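Local coordinates for RedY-like protein (Hahella chejuensis, PDB 2JDJ) that probably takes part in the biosynthesis of the red pigment prodigiosin, as a small two-subunit protein of the dimeric alpha/beta-barrel clan, at residues A[5-10]-A[89-94]; A[32-37]-A[71-76]; A[38-43]-A[55-60]. All coordinates share one frame; numbering follows the deposited sequence.

Interaction 1 of 3, residues A[5-10]-A[89-94]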
loop_
_atom_site.group_PDB
_atom_site.type_symbol
_atom_site.label_atom_id
_atom_site.label_comp_id
_atom_site.label_asym_id
_atom_site.label_seq_id
_atom_site.Cartn_x
_atom_site.Cartn_y
_atom_site.Cartn_z
ATOM N N ILE A 5 -2.532 1.757 -5.350
ATOM C CA ILE A 5 -2.839 0.492 -4.710
ATOM C C ILE A 5 -4.059 -0.079 -5.406
ATOM O O ILE A 5 -5.034 0.643 -5.632
ATOM C CB ILE A 5 -3.138 0.704 -3.201
ATOM C CG1 ILE A 5 -1.862 1.138 -2.470
ATOM C CG2 ILE A 5 -3.718 -0.576 -2.544
ATOM C CD1 ILE A 5 -2.107 1.779 -1.094
ATOM N N HIS A 6 -3.993 -1.358 -5.792
ATOM C CA HIS A 6 -5.148 -2.054 -6.393
ATOM C C HIS A 6 -5.598 -3.256 -5.562
ATOM O O HIS A 6 -4.774 -4.011 -5.070
ATOM C CB HIS A 6 -4.815 -2.593 -7.794
ATOM C CG HIS A 6 -4.460 -1.543 -8.791
ATOM N ND1 HIS A 6 -3.266 -1.549 -9.477
ATOM C CD2 HIS A 6 -5.135 -0.447 -9.222
ATOM C CE1 HIS A 6 -3.216 -0.503 -10.285
ATOM N NE2 HIS A 6 -4.345 0.172 -10.164
ATOM N N LYS A 7 -6.909 -3.434 -5.434
ATOM C CA LYS A 7 -7.464 -4.685 -4.957
ATOM C C LYS A 7 -7.599 -5.500 -6.221
ATOM O O LYS A 7 -8.066 -4.982 -7.247
ATOM C CB LYS A 7 -8.845 -4.481 -4.331
ATOM C CG LYS A 7 -8.820 -3.669 -3.038
ATOM C CD LYS A 7 -10.216 -3.473 -2.528
ATOM C CE LYS A 7 -10.225 -2.949 -1.084
ATOM N NZ LYS A 7 -11.652 -2.578 -0.749
ATOM N N ILE A 8 -7.167 -6.755 -6.153
ATOM C CA ILE A 8 -7.147 -7.651 -7.318
ATOM C C ILE A 8 -7.968 -8.893 -7.037
ATOM O O ILE A 8 -7.716 -9.584 -6.059
ATOM C CB ILE A 8 -5.691 -8.067 -7.654
ATOM C CG1 ILE A 8 -4.893 -6.838 -8.142
ATOM C CG2 ILE A 8 -5.686 -9.231 -8.684
ATOM C CD1 ILE A 8 -3.386 -7.021 -8.102
ATOM N N ARG A 9 -8.937 -9.199 -7.899
ATOM C CA ARG A 9 -9.740 -10.393 -7.728
ATOM C C ARG A 9 -9.405 -11.407 -8.824
ATOM O O ARG A 9 -9.470 -11.071 -9.998
ATOM C CB ARG A 9 -11.228 -10.041 -7.788
ATOM C CG ARG A 9 -12.157 -11.084 -7.206
ATOM C CD ARG A 9 -13.632 -10.741 -7.462
ATOM N NE ARG A 9 -13.927 -10.705 -8.889
ATOM C CZ ARG A 9 -14.342 -11.752 -9.615
ATOM N NH1 ARG A 9 -14.564 -12.941 -9.064
ATOM N NH2 ARG A 9 -14.561 -11.599 -10.910
ATOM N N LEU A 10 -9.067 -12.634 -8.435
ATOM C CA LEU A 10 -8.894 -13.731 -9.385
ATOM C C LEU A 10 -10.255 -14.158 -9.889
ATOM O O LEU A 10 -11.209 -14.205 -9.124
ATOM C CB LEU A 10 -8.212 -14.920 -8.714
ATOM C CG LEU A 10 -6.818 -14.763 -8.096
ATOM C CD1 LEU A 10 -6.239 -16.152 -7.687
ATOM C CD2 LEU A 10 -5.864 -14.046 -9.035
ATOM N N VAL A 89 -8.771 -5.741 -11.631
ATOM C CA VAL A 89 -8.650 -4.736 -10.592
ATOM C C VAL A 89 -10.102 -4.400 -10.223
ATOM O O VAL A 89 -10.935 -4.155 -11.113
ATOM C CB VAL A 89 -7.900 -3.482 -11.112
ATOM C CG1 VAL A 89 -8.005 -2.329 -10.115
ATOM C CG2 VAL A 89 -6.431 -3.793 -11.415
ATOM N N VAL A 90 -10.409 -4.401 -8.923
ATOM C CA VAL A 90 -11.767 -4.107 -8.447
ATOM C C VAL A 90 -11.844 -2.792 -7.638
ATOM O O VAL A 90 -12.919 -2.326 -7.288
ATOM C CB VAL A 90 -12.381 -5.330 -7.664
ATOM C CG1 VAL A 90 -12.501 -6.565 -8.594
ATOM C CG2 VAL A 90 -11.546 -5.716 -6.450
ATOM N N GLU A 91 -10.690 -2.232 -7.300
ATOM C CA GLU A 91 -10.630 -0.931 -6.681
ATOM C C GLU A 91 -9.243 -0.376 -6.876
ATOM O O GLU A 91 -8.267 -1.126 -6.902
ATOM C CB GLU A 91 -10.993 -0.986 -5.188
ATOM C CG GLU A 91 -11.134 0.423 -4.571
ATOM C CD GLU A 91 -11.575 0.416 -3.122
ATOM O OE1 GLU A 91 -11.839 -0.658 -2.562
ATOM O OE2 GLU A 91 -11.664 1.506 -2.530
ATOM N N GLU A 92 -9.168 0.935 -7.077
ATOM C CA GLU A 92 -7.893 1.635 -7.073
ATOM C C GLU A 92 -7.909 2.698 -5.980
ATOM O O GLU A 92 -8.873 3.442 -5.874
ATOM C CB GLU A 92 -7.629 2.313 -8.418
ATOM C CG GLU A 92 -6.331 3.103 -8.404
ATOM C CD GLU A 92 -6.018 3.746 -9.734
ATOM O OE1 GLU A 92 -5.925 3.025 -10.751
ATOM O OE2 GLU A 92 -5.850 4.977 -9.747
ATOM N N LEU A 93 -6.846 2.747 -5.174
ATOM C CA LEU A 93 -6.597 3.821 -4.211
ATOM C C LEU A 93 -5.299 4.476 -4.665
ATOM O O LEU A 93 -4.387 3.778 -5.131
ATOM C CB LEU A 93 -6.380 3.272 -2.794
ATOM C CG LEU A 93 -7.436 2.518 -1.971
ATOM C CD1 LEU A 93 -7.762 1.136 -2.508
ATOM C CD2 LEU A 93 -6.975 2.373 -0.535
ATOM N N ALA A 94 -5.198 5.796 -4.536
ATOM C CA ALA A 94 -3.996 6.516 -4.946
ATOM C C ALA A 94 -3.784 7.770 -4.094
ATOM O O ALA A 94 -4.744 8.427 -3.699
ATOM C CB ALA A 94 -4.087 6.901 -6.434
#

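Interaction 2 of 3, residues A[32-37]-A[71-76]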
loop_
_atom_site.group_PDB
_atom_site.type_symbol
_atom_site.label_atom_id
_atom_site.label_comp_id
_atom_site.label_asym_id
_atom_site.label_seq_id
_atom_site.Cartn_x
_atom_site.Cartn_y
_atom_site.Cartn_z
ATOM N N PRO A 32 12.156 -3.368 -13.771
ATOM C CA PRO A 32 13.316 -2.600 -14.228
ATOM C C PRO A 32 13.096 -1.873 -15.564
ATOM O O PRO A 32 13.783 -0.894 -15.827
ATOM C CB PRO A 32 14.410 -3.673 -14.379
ATOM C CG PRO A 32 14.007 -4.765 -13.468
ATOM C CD PRO A 32 12.511 -4.785 -13.543
ATOM N N ASP A 33 12.158 -2.347 -16.388
ATOM C CA ASP A 33 11.879 -1.750 -17.704
ATOM C C ASP A 33 10.817 -0.655 -17.650
ATOM O O ASP A 33 10.471 -0.072 -18.679
ATOM C CB ASP A 33 11.425 -2.812 -18.712
ATOM C CG ASP A 33 12.532 -3.784 -19.096
ATOM O OD1 ASP A 33 13.713 -3.507 -18.790
ATOM O OD2 ASP A 33 12.209 -4.835 -19.715
ATOM N N LEU A 34 10.288 -0.388 -16.461
ATOM C CA LEU A 34 9.299 0.669 -16.272
ATOM C C LEU A 34 9.937 1.746 -15.413
ATOM O O LEU A 34 9.958 1.638 -14.188
ATOM C CB LEU A 34 8.028 0.114 -15.628
ATOM C CG LEU A 34 7.336 -1.065 -16.318
ATOM C CD1 LEU A 34 6.240 -1.655 -15.414
ATOM C CD2 LEU A 34 6.766 -0.687 -17.684
ATOM N N PRO A 35 10.500 2.788 -16.057
ATOM C CA PRO A 35 11.300 3.787 -15.349
ATOM C C PRO A 35 10.579 4.507 -14.202
ATOM O O PRO A 35 11.234 4.901 -13.250
ATOM C CB PRO A 35 11.694 4.788 -16.450
ATOM C CG PRO A 35 11.492 4.063 -17.730
ATOM C CD PRO A 35 10.419 3.053 -17.505
ATOM N N SER A 36 9.256 4.684 -14.291
ATOM C CA SER A 36 8.492 5.364 -13.220
ATOM C C SER A 36 8.284 4.555 -11.943
ATOM O O SER A 36 7.939 5.119 -10.901
ATOM C CB SER A 36 7.127 5.791 -13.728
ATOM O OG SER A 36 6.330 4.663 -14.008
ATOM N N VAL A 37 8.489 3.239 -12.018
ATOM C CA VAL A 37 8.260 2.376 -10.855
ATOM C C VAL A 37 9.467 2.374 -9.920
ATOM O O VAL A 37 10.552 1.909 -10.280
ATOM C CB VAL A 37 7.884 0.931 -11.261
ATOM C CG1 VAL A 37 7.562 0.087 -10.023
ATOM C CG2 VAL A 37 6.699 0.943 -12.213
HETATM N N MSE A 71 2.648 3.128 -18.912
HETATM C CA MSE A 71 1.477 2.302 -19.231
HETATM C C MSE A 71 1.203 2.198 -20.727
HETATM O O MSE A 71 0.597 1.230 -21.192
HETATM C CB MSE A 71 0.227 2.827 -18.525
HETATM C CG MSE A 71 0.135 2.497 -17.042
HETATM SE SE MSE A 71 -1.535 3.202 -16.316
HETATM C CE MSE A 71 -2.789 1.944 -17.153
ATOM N N GLU A 72 1.647 3.206 -21.473
ATOM C CA GLU A 72 1.435 3.244 -22.920
ATOM C C GLU A 72 2.509 2.472 -23.690
ATOM O O GLU A 72 2.419 2.332 -24.911
ATOM C CB GLU A 72 1.344 4.694 -23.428
ATOM C CG GLU A 72 0.356 5.587 -22.675
ATOM C CD GLU A 72 -1.105 5.358 -23.059
ATOM O OE1 GLU A 72 -1.935 6.245 -22.744
ATOM O OE2 GLU A 72 -1.426 4.308 -23.678
ATOM N N THR A 73 3.521 1.974 -22.980
ATOM C CA THR A 73 4.571 1.170 -23.600
ATOM C C THR A 73 4.046 -0.236 -23.895
ATOM O O THR A 73 3.063 -0.674 -23.305
ATOM C CB THR A 73 5.824 1.054 -22.706
ATOM O OG1 THR A 73 5.494 0.365 -21.490
ATOM C CG2 THR A 73 6.413 2.427 -22.390
ATOM N N SER A 74 4.702 -0.943 -24.805
ATOM C CA SER A 74 4.341 -2.327 -25.105
ATOM C C SER A 74 4.844 -3.276 -24.007
ATOM O O SER A 74 4.398 -4.420 -23.914
ATOM C CB SER A 74 4.912 -2.751 -26.461
ATOM O OG SER A 74 6.332 -2.715 -26.427
ATOM N N THR A 75 5.800 -2.805 -23.208
ATOM C CA THR A 75 6.251 -3.516 -22.015
ATOM C C THR A 75 5.051 -3.721 -21.073
ATOM O O THR A 75 4.790 -4.840 -20.617
ATOM C CB THR A 75 7.353 -2.723 -21.283
ATOM O OG1 THR A 75 8.439 -2.443 -22.181
ATOM C CG2 THR A 75 7.875 -3.494 -20.062
ATOM N N PHE A 76 4.322 -2.639 -20.813
ATOM C CA PHE A 76 3.142 -2.684 -19.961
ATOM C C PHE A 76 2.007 -3.482 -20.587
ATOM O O PHE A 76 1.351 -4.264 -19.907
ATOM C CB PHE A 76 2.684 -1.271 -19.595
ATOM C CG PHE A 76 1.692 -1.229 -18.458
ATOM C CD1 PHE A 76 2.126 -1.301 -17.133
ATOM C CD2 PHE A 76 0.336 -1.117 -18.710
ATOM C CE1 PHE A 76 1.227 -1.272 -16.096
ATOM C CE2 PHE A 76 -0.571 -1.075 -17.669
ATOM C CZ PHE A 76 -0.129 -1.161 -16.362
#

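Interaction 3 of 3, residues A[38-43]-A[55-60]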
loop_
_atom_site.group_PDB
_atom_site.type_symbol
_atom_site.label_atom_id
_atom_site.label_comp_id
_atom_site.label_asym_id
_atom_site.label_seq_id
_atom_site.Cartn_x
_atom_site.Cartn_y
_atom_site.Cartn_z
ATOM N N VAL A 38 9.263 2.902 -8.718
ATOM C CA VAL A 38 10.288 2.958 -7.683
ATOM C C VAL A 38 10.237 1.722 -6.769
ATOM O O VAL A 38 11.279 1.199 -6.335
ATOM C CB VAL A 38 10.127 4.252 -6.836
ATOM C CG1 VAL A 38 11.152 4.304 -5.703
ATOM C CG2 VAL A 38 10.226 5.496 -7.738
ATOM N N ARG A 39 9.022 1.279 -6.452
ATOM C CA ARG A 39 8.807 0.071 -5.643
ATOM C C ARG A 39 7.522 -0.568 -6.125
ATOM O O ARG A 39 6.572 0.131 -6.511
ATOM C CB ARG A 39 8.637 0.387 -4.168
ATOM C CG ARG A 39 9.790 1.073 -3.497
ATOM C CD ARG A 39 9.557 1.165 -2.013
ATOM N NE ARG A 39 9.738 -0.122 -1.351
ATOM C CZ ARG A 39 10.931 -0.603 -0.985
ATOM N NH1 ARG A 39 11.012 -1.773 -0.373
ATOM N NH2 ARG A 39 12.042 0.098 -1.215
ATOM N N PHE A 40 7.499 -1.894 -6.114
ATOM C CA PHE A 40 6.308 -2.646 -6.463
ATOM C C PHE A 40 6.299 -3.934 -5.682
ATOM O O PHE A 40 7.321 -4.613 -5.594
ATOM C CB PHE A 40 6.273 -2.938 -7.950
ATOM C CG PHE A 40 5.121 -3.783 -8.368
ATOM C CD1 PHE A 40 3.817 -3.286 -8.311
ATOM C CD2 PHE A 40 5.330 -5.085 -8.809
ATOM C CE1 PHE A 40 2.755 -4.061 -8.703
ATOM C CE2 PHE A 40 4.260 -5.883 -9.205
ATOM C CZ PHE A 40 2.973 -5.368 -9.151
ATOM N N ASP A 41 5.151 -4.258 -5.094
ATOM C CA ASP A 41 4.980 -5.522 -4.386
ATOM C C ASP A 41 3.519 -5.942 -4.321
ATOM O O ASP A 41 2.629 -5.096 -4.331
ATOM C CB ASP A 41 5.636 -5.514 -3.003
ATOM C CG ASP A 41 5.521 -4.180 -2.279
ATOM O OD1 ASP A 41 6.536 -3.431 -2.224
ATOM O OD2 ASP A 41 4.429 -3.897 -1.724
ATOM N N VAL A 42 3.298 -7.256 -4.279
ATOM C CA VAL A 42 1.959 -7.839 -4.287
ATOM C C VAL A 42 1.786 -8.663 -3.011
ATOM O O VAL A 42 2.766 -9.224 -2.508
ATOM C CB VAL A 42 1.733 -8.696 -5.556
ATOM C CG1 VAL A 42 0.363 -9.346 -5.536
ATOM C CG2 VAL A 42 1.870 -7.814 -6.816
ATOM N N HIS A 43 0.548 -8.722 -2.496
ATOM C CA HIS A 43 0.265 -9.316 -1.198
ATOM C C HIS A 43 -0.999 -10.117 -1.237
ATOM O O HIS A 43 -2.008 -9.631 -1.758
ATOM C CB HIS A 43 0.145 -8.218 -0.139
ATOM C CG HIS A 43 1.237 -7.214 -0.242
ATOM N ND1 HIS A 43 2.438 -7.354 0.418
ATOM C CD2 HIS A 43 1.350 -6.103 -1.007
ATOM C CE1 HIS A 43 3.237 -6.355 0.087
ATOM N NE2 HIS A 43 2.597 -5.577 -0.767
ATOM N N TYR A 55 -5.954 -10.288 -3.708
ATOM C CA TYR A 55 -4.601 -9.728 -3.652
ATOM C C TYR A 55 -4.663 -8.236 -3.577
ATOM O O TYR A 55 -5.657 -7.627 -3.959
ATOM C CB TYR A 55 -3.742 -10.163 -4.864
ATOM C CG TYR A 55 -3.478 -11.656 -4.884
ATOM C CD1 TYR A 55 -2.366 -12.206 -4.230
ATOM C CD2 TYR A 55 -4.355 -12.518 -5.534
ATOM C CE1 TYR A 55 -2.140 -13.588 -4.240
ATOM C CE2 TYR A 55 -4.148 -13.918 -5.545
ATOM C CZ TYR A 55 -3.052 -14.434 -4.896
ATOM O OH TYR A 55 -2.862 -15.792 -4.929
ATOM N N VAL A 56 -3.587 -7.653 -3.050
ATOM C CA VAL A 56 -3.418 -6.226 -3.065
ATOM C C VAL A 56 -2.043 -5.943 -3.659
ATOM O O VAL A 56 -1.064 -6.586 -3.270
ATOM C CB VAL A 56 -3.438 -5.633 -1.626
ATOM C CG1 VAL A 56 -3.260 -4.134 -1.716
ATOM C CG2 VAL A 56 -4.743 -5.969 -0.909
ATOM N N GLU A 57 -1.958 -4.995 -4.585
ATOM C CA GLU A 57 -0.642 -4.563 -5.043
ATOM C C GLU A 57 -0.408 -3.105 -4.655
ATOM O O GLU A 57 -1.349 -2.309 -4.641
ATOM C CB GLU A 57 -0.452 -4.818 -6.541
ATOM C CG GLU A 57 -1.140 -3.839 -7.484
ATOM C CD GLU A 57 -1.088 -4.276 -8.962
ATOM O OE1 GLU A 57 -0.387 -5.252 -9.320
ATOM O OE2 GLU A 57 -1.772 -3.633 -9.780
ATOM N N VAL A 58 0.847 -2.798 -4.321
ATOM C CA VAL A 58 1.287 -1.478 -3.913
ATOM C C VAL A 58 2.352 -1.001 -4.910
ATOM O O VAL A 58 3.415 -1.619 -5.048
ATOM C CB VAL A 58 1.852 -1.481 -2.461
ATOM C CG1 VAL A 58 2.189 -0.048 -1.996
ATOM C CG2 VAL A 58 0.842 -2.131 -1.490
ATOM N N ILE A 59 2.051 0.075 -5.633
ATOM C CA ILE A 59 2.984 0.602 -6.622
ATOM C C ILE A 59 3.419 1.987 -6.185
ATOM O O ILE A 59 2.592 2.909 -6.113
ATOM C CB ILE A 59 2.357 0.747 -8.033
ATOM C CG1 ILE A 59 1.465 -0.446 -8.386
ATOM C CG2 ILE A 59 3.457 0.978 -9.064
ATOM C CD1 ILE A 59 0.541 -0.192 -9.559
ATOM N N LYS A 60 4.703 2.128 -5.879
ATOM C CA LYS A 60 5.283 3.433 -5.561
ATOM C C LYS A 60 5.928 3.986 -6.836
ATOM O O LYS A 60 6.759 3.311 -7.464
ATOM C CB LYS A 60 6.297 3.321 -4.412
ATOM C CG LYS A 60 6.879 4.658 -3.973
ATOM C CD LYS A 60 7.793 4.552 -2.744
ATOM C CE LYS A 60 7.080 4.995 -1.464
ATOM N NZ LYS A 60 8.004 5.127 -0.309
HETATM O O HOH W 1 5.656 -0.756 -3.025
#

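Interaction 1 of 3, residues A[5-10]-A[89-94]
Lys7 and Glu91 run side by side in the same direction from neighbouring strands, and their ends close a short salt bridge, 2.6 Å from Lys7 NZ to Glu91 OE1. The ammonium meets that oxygen nearly along its C-O bond. Lys7 gets there with CG anti to the carbonyl carbon (chi1 -67°) and the chain straight beyond it, which lays CD of Lys7 3.7 Å from CB of Glu91. In the dimer Lys7 NZ also pairs with Glu91 OE2 of the second subunit, and the reverse bridge forms too, so that opposite charges alternate across the interface and probably neutralise one another.

On the other face of the sheet His6 NE2 makes a weak bond, 3.3 Å, to Glu92 OE1, which lies in the ring plane although the carboxylate is turned 62° from it. Both have stronger partners, His6 ND1 in Glu57 and Glu92 OE2 in Arg64.

The backbones join as antiparallel strands, with strand 87-97 forming an outer strand of the four-stranded sheet expected of the dimeric alpha/beta-barrel clan. Ile5 and Leu93 exchange two bonds, Ile5 N to Leu93 O measuring 2.8 Å. Val89 CG2 lies 4.0 Å above one face of the His6 ring, towards its rim, while Val90 CG2 packs 3.6 Å from Lys7 CB.

Interaction 2 of 3, residues A[32-37]-A[71-76]
The side chains of Leu34 and Thr75 pass one another pointing opposite ways, and the closest approach between the two segments is methyl to methyl, 3.8 Å from Leu34 CD2 to Thr75 CG2. The same leucine methyl comes 4.1 Å from Thr73 OG1, so one branch of Leu34 sits at the mouth of a helix start. Its other branch reaches Phe76 more distantly: Leu34 CD1 stands 4.5 Å from Phe76 CD1, near the ring plane and therefore at the edge. Over one face of that ring, towards its rim, lies CG of Met71, a selenomethionine, 3.6 Å above the plane.

The motif under the leucine is an N-cap. Thr73 holds its hydroxyl in the sterically tight site between backbone N and carbonyl carbon (chi1 63°), where OG1 accepts a bond of 3.3 Å from Phe76 N at the first turn of helix 74-86; OG1 also bonds to the carbonyl of Asp70. With an alanine in place of Thr73, Phe76 N would probably be left without its capping acceptor and the bond to the Asp70 carbonyl would be lost. Facing this cap, segment 32-37 leaves a short 3-10 segment at 32-33 and folds into a type I turn from Leu34 to Val37, closed by Val37 N to Leu34 O at 3.1 Å and pinned to helix 64-71 by the bond of Ser36 OG to Asp70 OD2.

The outer side is looser. Asp33 offers only its CB to Thr75 CG2, 3.9 Å apart, while its carboxylate lies beyond the methyl contact on an exposed residue. Leu34 is buried, yet the whole contact covers a mere 171 Å², and an isopropyl alcohol molecule, probably from the crystallisation liquor, is lodged beside the leucine side chain.

Interaction 3 of 3, residues A[38-43]-A[55-60]
Val38 and Arg39 both donate to a single carbonyl: Val38 N lies 2.8 Å from Lys60 O, and Arg39 N lies 3.2 Å from Lys60 O. This is a classic beta bulge, set where the chain turns a corner at Val38, and it interrupts the regular pairing of an antiparallel hairpin made by strands 37-44 and 55-61. The hairpin forms one side of the sheet of this dimeric alpha/beta-barrel relative; Arg39, Phe40 and His43 in turn pair with a strand of the second subunit, carrying the sheet across the interface.

On the face of Asp41 and Val58 the polar groups are tied together. Asp41 CG occupies the cramped position between backbone N and carbonyl carbon (chi1 37°), which places OD2 alongside the Val58 side chain and within 2.7 Å of His43 NE2. The histidine meets that oxygen on its anti side, 23° out of the carboxylate plane, while the oxygen lies close to the plane of the imidazole. A water donates to the other oxygen, Asp41 OD1, at 2.9 Å, and also to Val58 O, which already accepts from Asp41 N. With one oxygen bonded to His43 and the other to this water, the carboxylate is probably restrained from turning. Further along this face the aliphatic parts of Arg39 and Lys60 run together, CB to CB 3.8 Å, with their like charges apart; across the dimer interface, Lys60 NZ has a long, weak ion pair with Asp41 of the second subunit.

Beneath the sheet, towards helix 16-30, the edge of the Phe40 ring abuts Ile59 CG1, 3.7 Å from Phe40 CD1. Glu57 comes to the same edge, its carboxylate turned 65° from the ring, with OE2 committed to His6 and OE1 resting 3.4 Å from Phe40 CZ.

Overall arrangement
From the N terminus, strand 2-10 enters first and waits for its outer partner: interaction 1 joins it to strand 87-97 and so closes the longest loop, holding some three quarters of the chain between. Inside that loop, interaction 2 brings the stretch after helix 16-30 against the start of helix 74-86. Nested deeper still, interaction 3 closes the short hairpin 37-44 with 55-61. The three loops are therefore concentric and none cross. Interactions 1 and 3 meet in one sheet, since strands 2-10 and 55-61 are neighbours there, whereas interaction 2 ties the loop leading into edge strand 37-44 to the helices and lies about 19 Å, centre to centre, from interaction 1.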